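Local coordinates for uncharacterized protein (Legionella pneumophila subsp. pneumophila, PDB 4HFV) that is a putative Dot/Icm type IV secretion effector of unknown biochemical activity, probably delivered into the host cell during Legionella infection, at residues L80-R85 with L110-D115; K132-H137 with D163-L168; Q87-Y92 with D101-L106. All coordinates share one frame; numbering follows the deposited sequence.

In the fold
All three contacts belong to one all-helical fold, and all do without hydrogen bonds between their two segments. Contact 1 and contact 3 share helix 70-90 and lie about 10 Å apart, centre to centre, with contact 3 nested in the loop that contact 1 closes; Arg85 and Tyr103 pack where they meet. Contact 2, joining helices 120-136 and 161-188, sits on the opposite side of the chain's centre. Contacts 2 and 3 are buried: the first is aliphatic packing that includes the stem of Arg135, while in the second aliphatic groups meet the Phe102 and Tyr103 rings. Contact 1 is only partly buried, and there a guanidinium lies against a loop leucine. A side-chain hydrogen bond ties contact 1 to contact 2.

Contact 1: residues L80-R85 with L110-D115; sequences LAYYIR and LDLNKD
Leu112 CD1 lies over one face of the Arg85 guanidinium, 3.6 Å from Arg85 CZ and above the centre of the group. The two side chains come from opposite directions. Arg85 has CG anti to its backbone nitrogen (chi1 -180°) and stays extended as far as NE, which carries the flat group out from the helix to the leucine. The same methyl also meets the Tyr82 ring, with Leu112 CD1 4.1 Å from Tyr82 CE2, so one branch of Leu112 is shared by a charged group and an aromatic one.

The inner part of the contact brings in no polar side-chain group. Leu110 CD1 sits against the helix backbone, 3.7 Å from Tyr82 N, and touches Ala81 CB at 4.0 Å. Leu110 and Ala81 are buried, whereas Tyr82, Arg85 and Leu112 keep some exposure. Between the two leucines, Asp111 takes a positive phi in the Schellman motif that ends helix 101-109; past Leu112, Asn113 OD1 accepts from Asp115 N in an Asx turn, with Lys114 and Asp115 exposed. Arg85 NE is hydrogen-bonded to Thr107 OG1 of helix 101-109. Tyr82 reaches helix 120-136 through Leu123 and Tyr127, and Leu112 packs on Phe4 and Pro118, so the loop lies over helix 70-90 near helix 120-136.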
ATOM      1  N   LEU A  80      16.688  -6.539   0.049  1.00 10.13           N
ATOM      2  CA  LEU A  80      16.928  -7.293   1.272  1.00 12.91           C
ATOM      3  C   LEU A  80      18.269  -6.929   1.915  1.00 17.91           C
ATOM      4  O   LEU A  80      18.359  -6.866   3.139  1.00  8.26           O
ATOM      5  CB  LEU A  80      16.938  -8.784   0.988  1.00  9.24           C
ATOM      6  CG  LEU A  80      17.137  -9.692   2.189  1.00 11.29           C
ATOM      7  CD1 LEU A  80      16.083  -9.447   3.251  1.00 11.11           C
ATOM      8  CD2 LEU A  80      17.090 -11.121   1.677  1.00 13.38           C
ATOM      9  N   ALA A  81      19.308  -6.728   1.103  1.00 10.26           N
ATOM     10  CA  ALA A  81      20.606  -6.387   1.678  1.00 13.82           C
ATOM     11  C   ALA A  81      20.471  -5.044   2.362  1.00 10.01           C
ATOM     12  O   ALA A  81      20.943  -4.873   3.490  1.00  9.55           O
ATOM     13  CB  ALA A  81      21.722  -6.341   0.622  1.00 10.92           C
ATOM     14  N   TYR A  82      19.828  -4.094   1.676  1.00 13.77           N
ATOM     15  CA  TYR A  82      19.645  -2.765   2.248  1.00 11.36           C
ATOM     16  C   TYR A  82      18.855  -2.835   3.542  1.00 18.39           C
ATOM     17  O   TYR A  82      19.230  -2.226   4.525  1.00  9.58           O
ATOM     18  CB  TYR A  82      18.948  -1.831   1.261  1.00 13.09           C
ATOM     19  CG  TYR A  82      18.997  -0.402   1.733  1.00 11.99           C
ATOM     20  CD1 TYR A  82      18.030   0.070   2.593  1.00 14.10           C
ATOM     21  CD2 TYR A  82      20.053   0.454   1.375  1.00 14.96           C
ATOM     22  CE1 TYR A  82      18.056   1.370   3.052  1.00 13.93           C
ATOM     23  CE2 TYR A  82      20.098   1.752   1.837  1.00 26.47           C
ATOM     24  CZ  TYR A  82      19.090   2.198   2.681  1.00 25.98           C
ATOM     25  OH  TYR A  82      19.067   3.479   3.165  1.00 21.57           O
ATOM     26  N   TYR A  83      17.771  -3.608   3.537  1.00 14.30           N
ATOM     27  CA  TYR A  83      16.931  -3.785   4.726  1.00 16.70           C
ATOM     28  C   TYR A  83      17.701  -4.397   5.904  1.00 13.93           C
ATOM     29  O   TYR A  83      17.606  -3.948   7.052  1.00 10.22           O
ATOM     30  CB  TYR A  83      15.712  -4.654   4.328  1.00 14.63           C
ATOM     31  CG  TYR A  83      14.660  -4.881   5.405  1.00 18.72           C
ATOM     32  CD1 TYR A  83      14.090  -3.832   6.108  1.00 13.95           C
ATOM     33  CD2 TYR A  83      14.198  -6.170   5.672  1.00 14.37           C
ATOM     34  CE1 TYR A  83      13.093  -4.079   7.059  1.00 14.04           C
ATOM     35  CE2 TYR A  83      13.241  -6.426   6.610  1.00 13.02           C
ATOM     36  CZ  TYR A  83      12.690  -5.398   7.307  1.00 16.05           C
ATOM     37  OH  TYR A  83      11.741  -5.706   8.258  1.00 20.13           O
ATOM     38  N   ILE A  84      18.446  -5.456   5.643  1.00 12.90           N
ATOM     39  CA  ILE A  84      19.186  -6.070   6.736  1.00  9.23           C
ATOM     40  C   ILE A  84      20.267  -5.136   7.240  1.00 13.48           C
ATOM     41  O   ILE A  84      20.491  -5.045   8.444  1.00 12.44           O
ATOM     42  CB  ILE A  84      19.797  -7.420   6.336  1.00 15.82           C
ATOM     43  CG1 ILE A  84      18.684  -8.476   6.327  1.00 12.87           C
ATOM     44  CG2 ILE A  84      20.909  -7.787   7.321  1.00 13.57           C
ATOM     45  CD1 ILE A  84      19.044  -9.703   5.575  1.00 14.09           C
ATOM     46  N   ARG A  85      20.942  -4.427   6.330  1.00  9.13           N
ATOM     47  CA  ARG A  85      21.894  -3.372   6.739  1.00  8.43           C
ATOM     48  C   ARG A  85      21.225  -2.364   7.702  1.00 11.94           C
ATOM     49  O   ARG A  85      21.764  -2.014   8.756  1.00 11.21           O
ATOM     50  CB  ARG A  85      22.417  -2.624   5.498  1.00 11.09           C
ATOM     51  CG  ARG A  85      23.429  -1.486   5.760  1.00 10.97           C
ATOM     52  CD  ARG A  85      24.060  -0.996   4.453  1.00 17.85           C
ATOM     53  NE  ARG A  85      24.954   0.161   4.612  1.00 16.71           N
ATOM     54  CZ  ARG A  85      24.542   1.422   4.692  1.00 18.15           C
ATOM     55  NH1 ARG A  85      23.260   1.685   4.629  1.00 14.57           N
ATOM     56  NH2 ARG A  85      25.409   2.431   4.793  1.00 15.64           N
ATOM     57  N   LEU A 110      26.657  -3.137  -1.768  1.00 12.99           N
ATOM     58  CA  LEU A 110      25.644  -2.289  -2.378  1.00 16.34           C
ATOM     59  C   LEU A 110      26.256  -1.056  -3.116  1.00 11.81           C
ATOM     60  O   LEU A 110      25.569  -0.342  -3.807  1.00 12.82           O
ATOM     61  CB  LEU A 110      24.657  -1.872  -1.310  1.00 15.24           C
ATOM     62  CG  LEU A 110      23.694  -2.959  -0.801  1.00 17.27           C
ATOM     63  CD1 LEU A 110      22.901  -2.531   0.431  1.00 20.12           C
ATOM     64  CD2 LEU A 110      22.745  -3.384  -1.950  1.00 16.81           C
ATOM     65  N   ASP A 111      27.544  -0.819  -2.918  1.00 17.78           N
ATOM     66  CA  ASP A 111      28.256   0.320  -3.508  1.00 20.45           C
ATOM     67  C   ASP A 111      27.640   1.647  -3.077  1.00 21.61           C
ATOM     68  O   ASP A 111      27.611   2.621  -3.844  1.00 22.35           O
ATOM     69  CB  ASP A 111      28.371   0.228  -5.037  1.00 26.22           C
ATOM     70  CG  ASP A 111      29.452   1.181  -5.606  1.00 26.41           C
ATOM     71  OD1 ASP A 111      30.509   1.373  -4.949  1.00 33.37           O
ATOM     72  OD2 ASP A 111      29.221   1.767  -6.676  1.00 41.55           O
ATOM     73  N   LEU A 112      27.240   1.703  -1.813  1.00 19.56           N
ATOM     74  CA  LEU A 112      26.635   2.890  -1.271  1.00 21.03           C
ATOM     75  C   LEU A 112      27.662   3.968  -0.971  1.00 18.88           C
ATOM     76  O   LEU A 112      28.743   3.708  -0.431  1.00 22.53           O
ATOM     77  CB  LEU A 112      25.839   2.555  -0.001  1.00 21.52           C
ATOM     78  CG  LEU A 112      24.568   1.733  -0.193  1.00 19.88           C
ATOM     79  CD1 LEU A 112      24.120   1.231   1.167  1.00 16.63           C
ATOM     80  CD2 LEU A 112      23.467   2.559  -0.856  1.00 18.91           C
ATOM     81  N   ASN A 113      27.302   5.192  -1.339  1.00 24.06           N
ATOM     82  CA  ASN A 113      28.163   6.365  -1.140  1.00 28.71           C
ATOM     83  C   ASN A 113      27.306   7.631  -1.184  1.00 29.33           C
ATOM     84  O   ASN A 113      26.088   7.574  -1.457  1.00 35.61           O
ATOM     85  CB  ASN A 113      29.292   6.420  -2.184  1.00 26.04           C
ATOM     86  CG  ASN A 113      28.772   6.520  -3.621  1.00 35.28           C
ATOM     87  OD1 ASN A 113      28.131   7.504  -3.998  1.00 40.42           O
ATOM     88  ND2 ASN A 113      29.055   5.503  -4.431  1.00 33.67           N
ATOM     89  N   LYS A 114      27.935   8.767  -0.913  1.00 36.87           N
ATOM     90  CA  LYS A 114      27.217  10.032  -0.804  1.00 37.70           C
ATOM     91  C   LYS A 114      26.272  10.311  -1.996  1.00 41.80           C
ATOM     92  O   LYS A 114      25.164  10.809  -1.798  1.00 54.79           O
ATOM     93  CB  LYS A 114      28.222  11.165  -0.583  1.00 41.84           C
ATOM     94  CG  LYS A 114      27.643  12.557  -0.709  1.00 61.30           C
ATOM     95  CD  LYS A 114      28.559  13.621  -0.096  1.00 69.47           C
ATOM     96  CE  LYS A 114      30.008  13.539  -0.595  1.00 70.61           C
ATOM     97  NZ  LYS A 114      30.164  13.846  -2.050  1.00 69.80           N
ATOM     98  N   ASP A 115      26.681   9.951  -3.210  1.00 38.44           N
ATOM     99  CA  ASP A 115      25.885  10.223  -4.417  1.00 48.24           C
ATOM    100  C   ASP A 115      25.082   9.014  -4.948  1.00 46.38           C
ATOM    101  O   ASP A 115      24.213   9.150  -5.817  1.00 63.63           O
ATOM    102  CB  ASP A 115      26.817  10.741  -5.502  1.00 57.58           C
ATOM    103  CG  ASP A 115      27.687  11.887  -5.011  1.00 64.30           C
ATOM    104  OD1 ASP A 115      27.112  12.830  -4.415  1.00 71.03           O
ATOM    105  OD2 ASP A 115      28.931  11.824  -5.203  1.00 44.26           O
TER

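Contact 2: residues K132-H137 with D163-L168; sequences KFLRSH and DDILEL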
ATOM      1  N   LYS A 132       6.516  -7.997  -1.748  1.00 14.18           N
ATOM      2  CA  LYS A 132       5.782  -8.860  -2.686  1.00 18.15           C
ATOM      3  C   LYS A 132       6.446 -10.236  -2.778  1.00 20.98           C
ATOM      4  O   LYS A 132       5.788 -11.314  -2.740  1.00 11.78           O
ATOM      5  CB  LYS A 132       5.730  -8.225  -4.087  1.00 16.91           C
ATOM      6  CG  LYS A 132       4.511  -7.375  -4.377  1.00 40.40           C
ATOM      7  CD  LYS A 132       4.591  -6.782  -5.794  1.00 49.54           C
ATOM      8  CE  LYS A 132       4.795  -5.251  -5.787  1.00 54.30           C
ATOM      9  NZ  LYS A 132       3.550  -4.500  -5.427  1.00 52.50           N
ATOM     10  N   PHE A 133       7.766 -10.213  -2.939  1.00 15.89           N
ATOM     11  CA  PHE A 133       8.522 -11.423  -3.041  1.00 12.39           C
ATOM     12  C   PHE A 133       8.269 -12.325  -1.846  1.00 13.28           C
ATOM     13  O   PHE A 133       7.947 -13.511  -2.020  1.00 14.31           O
ATOM     14  CB  PHE A 133      10.030 -11.086  -3.165  1.00 12.82           C
ATOM     15  CG  PHE A 133      10.918 -12.238  -2.949  1.00 11.78           C
ATOM     16  CD1 PHE A 133      11.232 -13.109  -3.996  1.00 14.30           C
ATOM     17  CD2 PHE A 133      11.485 -12.449  -1.697  1.00 12.48           C
ATOM     18  CE1 PHE A 133      12.094 -14.181  -3.769  1.00 14.46           C
ATOM     19  CE2 PHE A 133      12.333 -13.514  -1.470  1.00 15.43           C
ATOM     20  CZ  PHE A 133      12.642 -14.365  -2.496  1.00 14.04           C
ATOM     21  N   LEU A 134       8.365 -11.779  -0.636  1.00 11.92           N
ATOM     22  CA  LEU A 134       8.132 -12.609   0.547  1.00 15.89           C
ATOM     23  C   LEU A 134       6.695 -13.187   0.597  1.00 15.90           C
ATOM     24  O   LEU A 134       6.474 -14.364   0.940  1.00 11.71           O
ATOM     25  CB  LEU A 134       8.475 -11.833   1.841  1.00 14.61           C
ATOM     26  CG  LEU A 134       9.975 -11.513   2.083  1.00 18.32           C
ATOM     27  CD1 LEU A 134      10.121 -10.606   3.241  1.00 21.37           C
ATOM     28  CD2 LEU A 134      10.845 -12.724   2.351  1.00 17.69           C
ATOM     29  N   ARG A 135       5.715 -12.362   0.291  1.00  8.29           N
ATOM     30  CA  ARG A 135       4.317 -12.822   0.234  1.00 13.72           C
ATOM     31  C   ARG A 135       4.162 -13.967  -0.766  1.00 19.97           C
ATOM     32  O   ARG A 135       3.439 -14.940  -0.514  1.00 15.78           O
ATOM     33  CB  ARG A 135       3.382 -11.660  -0.123  1.00 13.02           C
ATOM     34  CG  ARG A 135       3.133 -10.659   1.033  1.00 11.73           C
ATOM     35  CD  ARG A 135       1.837  -9.802   0.762  1.00 20.22           C
ATOM     36  NE  ARG A 135       2.093  -8.638  -0.082  1.00 29.63           N
ATOM     37  CZ  ARG A 135       1.817  -8.543  -1.384  1.00 36.09           C
ATOM     38  NH1 ARG A 135       2.126  -7.425  -2.037  1.00 35.45           N
ATOM     39  NH2 ARG A 135       1.225  -9.542  -2.035  1.00 37.75           N
ATOM     40  N   SER A 136       4.912 -13.893  -1.864  1.00 16.27           N
ATOM     41  CA  SER A 136       4.827 -14.923  -2.900  1.00 11.90           C
ATOM     42  C   SER A 136       5.366 -16.263  -2.390  1.00 14.90           C
ATOM     43  O   SER A 136       5.054 -17.296  -2.958  1.00 15.65           O
ATOM     44  CB  SER A 136       5.543 -14.485  -4.186  1.00 15.65           C
ATOM     45  OG  SER A 136       6.950 -14.745  -4.103  1.00 14.36           O
ATOM     46  N   HIS A 137       6.140 -16.222  -1.295  1.00 12.36           N
ATOM     47  CA  HIS A 137       6.735 -17.411  -0.703  1.00 20.59           C
ATOM     48  C   HIS A 137       6.172 -17.681   0.680  1.00 22.18           C
ATOM     49  O   HIS A 137       6.696 -18.518   1.374  1.00 15.41           O
ATOM     50  CB  HIS A 137       8.267 -17.311  -0.631  1.00 19.49           C
ATOM     51  CG  HIS A 137       8.916 -17.326  -1.975  1.00 12.53           C
ATOM     52  ND1 HIS A 137       8.904 -18.439  -2.785  1.00 19.07           N
ATOM     53  CD2 HIS A 137       9.517 -16.343  -2.692  1.00 15.41           C
ATOM     54  CE1 HIS A 137       9.489 -18.149  -3.935  1.00 17.03           C
ATOM     55  NE2 HIS A 137       9.863 -16.878  -3.906  1.00 16.20           N
ATOM     56  N   ASP A 163       6.283 -10.897  10.298  1.00 17.01           N
ATOM     57  CA  ASP A 163       6.719  -9.652  10.931  1.00 16.51           C
ATOM     58  C   ASP A 163       7.438  -8.778   9.901  1.00 20.32           C
ATOM     59  O   ASP A 163       7.234  -7.584   9.833  1.00 13.70           O
ATOM     60  CB  ASP A 163       7.667  -9.926  12.092  1.00 20.54           C
ATOM     61  CG  ASP A 163       6.933 -10.319  13.372  1.00 29.36           C
ATOM     62  OD1 ASP A 163       5.695 -10.157  13.450  1.00 24.32           O
ATOM     63  OD2 ASP A 163       7.606 -10.781  14.301  1.00 31.53           O
ATOM     64  N   ASP A 164       8.288  -9.396   9.099  1.00 13.25           N
ATOM     65  CA  ASP A 164       8.999  -8.674   8.052  1.00 15.02           C
ATOM     66  C   ASP A 164       8.073  -8.118   6.949  1.00 20.28           C
ATOM     67  O   ASP A 164       8.231  -6.978   6.499  1.00 14.98           O
ATOM     68  CB  ASP A 164      10.097  -9.587   7.450  1.00 11.96           C
ATOM     69  CG  ASP A 164      11.487  -9.222   7.922  1.00 17.64           C
ATOM     70  OD1 ASP A 164      11.654  -8.429   8.890  1.00 17.96           O
ATOM     71  OD2 ASP A 164      12.423  -9.795   7.327  1.00 20.83           O
ATOM     72  N   ILE A 165       7.091  -8.902   6.521  1.00 13.64           N
ATOM     73  CA  ILE A 165       6.093  -8.396   5.565  1.00 15.71           C
ATOM     74  C   ILE A 165       5.341  -7.167   6.093  1.00 17.16           C
ATOM     75  O   ILE A 165       5.238  -6.159   5.386  1.00 13.51           O
ATOM     76  CB  ILE A 165       5.146  -9.501   5.162  1.00 12.98           C
ATOM     77  CG1 ILE A 165       5.898 -10.471   4.250  1.00 14.35           C
ATOM     78  CG2 ILE A 165       3.884  -8.932   4.411  1.00 15.68           C
ATOM     79  CD1 ILE A 165       5.299 -11.870   4.196  1.00 13.80           C
ATOM     80  N   LEU A 166       4.865  -7.222   7.341  1.00 11.94           N
ATOM     81  CA  LEU A 166       4.202  -6.078   7.963  1.00 12.80           C
ATOM     82  C   LEU A 166       5.123  -4.873   8.064  1.00 13.56           C
ATOM     83  O   LEU A 166       4.734  -3.755   7.730  1.00 12.19           O
ATOM     84  CB  LEU A 166       3.710  -6.445   9.371  1.00 20.41           C
ATOM     85  CG  LEU A 166       2.615  -7.532   9.386  1.00 23.41           C
ATOM     86  CD1 LEU A 166       2.475  -8.133  10.741  1.00 19.67           C
ATOM     87  CD2 LEU A 166       1.271  -6.972   8.907  1.00 23.64           C
ATOM     88  N   GLU A 167       6.360  -5.107   8.501  1.00 16.71           N
ATOM     89  CA  GLU A 167       7.297  -4.008   8.654  1.00 14.90           C
ATOM     90  C   GLU A 167       7.589  -3.363   7.286  1.00  9.32           C
ATOM     91  O   GLU A 167       7.561  -2.147   7.154  1.00 11.27           O
ATOM     92  CB  GLU A 167       8.588  -4.481   9.309  1.00 15.78           C
ATOM     93  CG  GLU A 167       9.722  -3.439   9.253  1.00 17.18           C
ATOM     94  CD  GLU A 167       9.479  -2.215  10.092  1.00 33.74           C
ATOM     95  OE1 GLU A 167       8.845  -2.332  11.171  1.00 32.08           O
ATOM     96  OE2 GLU A 167       9.919  -1.125   9.663  1.00 31.21           O
ATOM     97  N   LEU A 168       7.856  -4.184   6.276  1.00 12.84           N
ATOM     98  CA  LEU A 168       8.145  -3.697   4.938  1.00  9.36           C
ATOM     99  C   LEU A 168       6.943  -2.920   4.402  1.00 17.40           C
ATOM    100  O   LEU A 168       7.076  -1.854   3.779  1.00 14.18           O
ATOM    101  CB  LEU A 168       8.515  -4.860   4.012  1.00 12.78           C
ATOM    102  CG  LEU A 168       9.950  -5.421   4.273  1.00 10.53           C
ATOM    103  CD1 LEU A 168      10.122  -6.707   3.544  1.00 11.45           C
ATOM    104  CD2 LEU A 168      10.978  -4.413   3.786  1.00 12.47           C
TER
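Leu134 CG and Ile165 CG1 each stand beside their own backbone nitrogen, chi1 -69° and -72°. In Ile165 this torsion places CG1 3.8 Å from Leu134 CB and sets the other branch, CG2, anti to the nitrogen, where it reaches 3.9 Å from Arg135 CG. Ile165 thus straddles two successive residues of the facing helix: CG1 packs on Leu134, CG2 on the aliphatic base of Arg135, and the terminal CD1 lies near both. The Leu134 torsion takes its CD1 one turn along helix 161-188, to meet Leu168 CD1 at 3.9 Å with the two side chains crossing at about a right angle. The same methyl also brushes Asp164 CB at 4.3 Å.

Helix 120-136 ends here. The axes of segments 132-136 and 163-168 approach to 9.7 Å in a nearly antiparallel pairing, the N-to-C directions 152° apart. Leu168 also packs on Leu130, one turn back on helix 120-136, and Leu134 reaches Phe154 of a loop, while Ile165 touches Ile180 of the second subunit, so the seam borders the dimer interface. Ser169, seen to bind succinate in this protein though none is bound to this chain, has its side chain about 5 Å from that of Ile165.

Between the segments the chemistry is purely van der Waals, and the polar ends turn to other partners. Arg135 bends at chi3 and pairs through NE with Glu131, while Asp164 bonds to Tyr159 and Tyr83. The buried carboxylate therefore has two hydroxyl partners, which would be expected to offset the cost of placing its charge beside an apolar seam.

Contact 3: residues Q87-Y92 with D101-L106; sequences QIAATY and DFYKSL
Ile88 is the main bump on the helix 70-90 side, and its branches enter the hollow among Phe102, Tyr103 and Leu106 on helix 101-109. Ile88 CD1 fits between two of these walls: it comes to the edge of the Phe102 ring, near its plane, 4.0 Å from Phe102 CD2, and it lies 4.3 Å from Leu106 CD1. The shorter branch, Ile88 CG2, meets Tyr103 CD1 at 4.0 Å.

Tyr103 is the reciprocal bump. A chi1 of 179° swings its ring away from its own nitrogen and past Ile88, in the opposite direction, to lie against the small side chain of Ala89; Ala89 CB is 3.7 Å from Tyr103 CE1. Both methyls approach the ring obliquely.

The two segments belong to successive helices joined by a short loop. Phe102 also packs on Ser19 and Ile20 of helix 9-27 and on Leu56 of helix 49-64, and its backbone N bonds to a citrate probably from the crystallisation liquor. Ile88 in turn touches Gln52, so helices 70-90 and 101-109 both pack on helix 49-64.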
ATOM      1  N   GLN A  87      18.614  -2.784   9.563  1.00  8.64           N
ATOM      2  CA  GLN A  87      18.291  -3.512  10.784  1.00 13.34           C
ATOM      3  C   GLN A  87      19.486  -3.579  11.738  1.00 13.51           C
ATOM      4  O   GLN A  87      19.350  -3.428  12.956  1.00 14.60           O
ATOM      5  CB  GLN A  87      17.763  -4.885  10.438  1.00 15.91           C
ATOM      6  CG  GLN A  87      16.307  -4.804   9.933  1.00 13.57           C
ATOM      7  CD  GLN A  87      15.651  -6.129   9.640  1.00 21.80           C
ATOM      8  OE1 GLN A  87      16.210  -6.986   8.977  1.00 19.97           O
ATOM      9  NE2 GLN A  87      14.397  -6.281  10.110  1.00 32.24           N
ATOM     10  N   ILE A  88      20.667  -3.759  11.177  1.00 13.55           N
ATOM     11  CA  ILE A  88      21.892  -3.751  11.973  1.00 15.99           C
ATOM     12  C   ILE A  88      22.206  -2.347  12.481  1.00  7.50           C
ATOM     13  O   ILE A  88      22.570  -2.177  13.636  1.00 16.36           O
ATOM     14  CB  ILE A  88      23.061  -4.321  11.177  1.00 11.80           C
ATOM     15  CG1 ILE A  88      22.765  -5.774  10.804  1.00  9.80           C
ATOM     16  CG2 ILE A  88      24.355  -4.264  11.990  1.00  9.23           C
ATOM     17  CD1 ILE A  88      23.845  -6.421   9.888  1.00 12.24           C
ATOM     18  N   ALA A  89      22.062  -1.344  11.627  1.00 11.54           N
ATOM     19  CA  ALA A  89      22.273   0.023  12.067  1.00 13.52           C
ATOM     20  C   ALA A  89      21.367   0.377  13.265  1.00 17.40           C
ATOM     21  O   ALA A  89      21.794   1.092  14.208  1.00 16.36           O
ATOM     22  CB  ALA A  89      22.093   1.005  10.887  1.00 12.40           C
ATOM     23  N   ALA A  90      20.132  -0.138  13.270  1.00 18.11           N
ATOM     24  CA  ALA A  90      19.209   0.193  14.340  1.00 18.41           C
ATOM     25  C   ALA A  90      19.664  -0.400  15.672  1.00 15.89           C
ATOM     26  O   ALA A  90      19.219   0.052  16.725  1.00 19.52           O
ATOM     27  CB  ALA A  90      17.764  -0.282  14.012  1.00 19.16           C
ATOM     28  N   THR A  91      20.518  -1.424  15.639  1.00 11.66           N
ATOM     29  CA  THR A  91      20.989  -2.024  16.895  1.00 13.17           C
ATOM     30  C   THR A  91      22.157  -1.211  17.514  1.00 20.19           C
ATOM     31  O   THR A  91      22.608  -1.550  18.578  1.00 12.95           O
ATOM     32  CB  THR A  91      21.490  -3.487  16.732  1.00 18.17           C
ATOM     33  OG1 THR A  91      22.663  -3.538  15.902  1.00 19.48           O
ATOM     34  CG2 THR A  91      20.399  -4.429  16.166  1.00 15.18           C
ATOM     35  N   TYR A  92      22.658  -0.181  16.825  1.00 16.80           N
ATOM     36  CA  TYR A  92      23.714   0.692  17.356  1.00 18.73           C
ATOM     37  C   TYR A  92      23.053   1.988  17.831  1.00 17.79           C
ATOM     38  O   TYR A  92      22.430   2.686  17.044  1.00 21.92           O
ATOM     39  CB  TYR A  92      24.782   0.983  16.290  1.00 17.93           C
ATOM     40  CG  TYR A  92      25.751  -0.187  16.137  1.00 14.53           C
ATOM     41  CD1 TYR A  92      25.442  -1.248  15.304  1.00 14.93           C
ATOM     42  CD2 TYR A  92      26.934  -0.229  16.849  1.00 17.74           C
ATOM     43  CE1 TYR A  92      26.301  -2.317  15.161  1.00 13.27           C
ATOM     44  CE2 TYR A  92      27.799  -1.293  16.735  1.00 19.12           C
ATOM     45  CZ  TYR A  92      27.469  -2.333  15.889  1.00 15.88           C
ATOM     46  OH  TYR A  92      28.273  -3.401  15.763  1.00 14.98           O
ATOM     47  N   ASP A 101      31.653  -5.671  10.996  1.00 17.17           N
ATOM     48  CA  ASP A 101      32.256  -6.012   9.703  1.00 13.04           C
ATOM     49  C   ASP A 101      31.168  -6.439   8.689  1.00 10.04           C
ATOM     50  O   ASP A 101      31.298  -6.187   7.481  1.00 11.65           O
ATOM     51  CB  ASP A 101      33.311  -7.136   9.846  1.00 16.69           C
ATOM     52  CG  ASP A 101      34.697  -6.632  10.268  1.00 25.42           C
ATOM     53  OD1 ASP A 101      34.865  -5.446  10.589  1.00 28.98           O
ATOM     54  OD2 ASP A 101      35.644  -7.468  10.266  1.00 24.17           O
ATOM     55  N   PHE A 102      30.114  -7.121   9.136  1.00 13.30           N
ATOM     56  CA  PHE A 102      29.063  -7.556   8.196  1.00 14.08           C
ATOM     57  C   PHE A 102      28.296  -6.357   7.671  1.00 14.38           C
ATOM     58  O   PHE A 102      27.977  -6.269   6.459  1.00 12.39           O
ATOM     59  CB  PHE A 102      28.122  -8.590   8.834  1.00 18.86           C
ATOM     60  CG  PHE A 102      27.255  -9.321   7.845  1.00 18.88           C
ATOM     61  CD1 PHE A 102      27.825 -10.131   6.856  1.00 16.84           C
ATOM     62  CD2 PHE A 102      25.868  -9.248   7.940  1.00 12.74           C
ATOM     63  CE1 PHE A 102      27.007 -10.839   5.943  1.00  9.98           C
ATOM     64  CE2 PHE A 102      25.036  -9.945   7.046  1.00 20.32           C
ATOM     65  CZ  PHE A 102      25.599 -10.744   6.041  1.00 10.87           C
ATOM     66  N   TYR A 103      28.043  -5.401   8.557  1.00 13.52           N
ATOM     67  CA  TYR A 103      27.429  -4.150   8.153  1.00 15.81           C
ATOM     68  C   TYR A 103      28.273  -3.465   7.096  1.00 12.22           C
ATOM     69  O   TYR A 103      27.791  -3.059   6.037  1.00 10.83           O
ATOM     70  CB  TYR A 103      27.268  -3.215   9.356  1.00 10.27           C
ATOM     71  CG  TYR A 103      26.643  -1.868   8.982  1.00 16.26           C
ATOM     72  CD1 TYR A 103      25.254  -1.695   8.996  1.00  8.01           C
ATOM     73  CD2 TYR A 103      27.448  -0.782   8.613  1.00 19.10           C
ATOM     74  CE1 TYR A 103      24.666  -0.457   8.668  1.00 12.31           C
ATOM     75  CE2 TYR A 103      26.879   0.457   8.279  1.00 12.49           C
ATOM     76  CZ  TYR A 103      25.510   0.624   8.320  1.00 10.83           C
ATOM     77  OH  TYR A 103      24.955   1.823   7.983  1.00 17.79           O
ATOM     78  N   LYS A 104      29.565  -3.336   7.379  1.00 10.61           N
ATOM     79  CA  LYS A 104      30.470  -2.742   6.421  1.00 16.11           C
ATOM     80  C   LYS A 104      30.433  -3.430   5.066  1.00 16.61           C
ATOM     81  O   LYS A 104      30.512  -2.759   4.028  1.00 13.47           O
ATOM     82  CB  LYS A 104      31.893  -2.773   6.935  1.00 12.22           C
ATOM     83  CG  LYS A 104      32.192  -1.687   7.894  1.00 18.59           C
ATOM     84  CD  LYS A 104      33.714  -1.355   7.915  1.00 29.13           C
ATOM     85  CE  LYS A 104      34.532  -2.378   8.661  1.00 30.14           C
ATOM     86  NZ  LYS A 104      36.004  -1.947   8.778  1.00 26.35           N
ATOM     87  N   SER A 105      30.369  -4.759   5.090  1.00 10.17           N
ATOM     88  CA  SER A 105      30.335  -5.562   3.879  1.00 13.40           C
ATOM     89  C   SER A 105      29.054  -5.324   3.070  1.00 10.99           C
ATOM     90  O   SER A 105      29.080  -5.305   1.816  1.00  9.71           O
ATOM     91  CB  SER A 105      30.525  -7.055   4.222  1.00 13.94           C
ATOM     92  OG  SER A 105      29.280  -7.711   4.513  1.00 16.01           O
ATOM     93  N   LEU A 106      27.941  -5.062   3.776  1.00  9.09           N
ATOM     94  CA  LEU A 106      26.712  -4.741   3.088  1.00 11.92           C
ATOM     95  C   LEU A 106      26.811  -3.362   2.421  1.00 12.97           C
ATOM     96  O   LEU A 106      26.395  -3.209   1.281  1.00 12.45           O
ATOM     97  CB  LEU A 106      25.509  -4.821   4.049  1.00 14.49           C
ATOM     98  CG  LEU A 106      25.279  -6.244   4.516  1.00 18.07           C
ATOM     99  CD1 LEU A 106      24.263  -6.283   5.646  1.00 12.85           C
ATOM    100  CD2 LEU A 106      24.808  -7.111   3.375  1.00 18.97           C
TER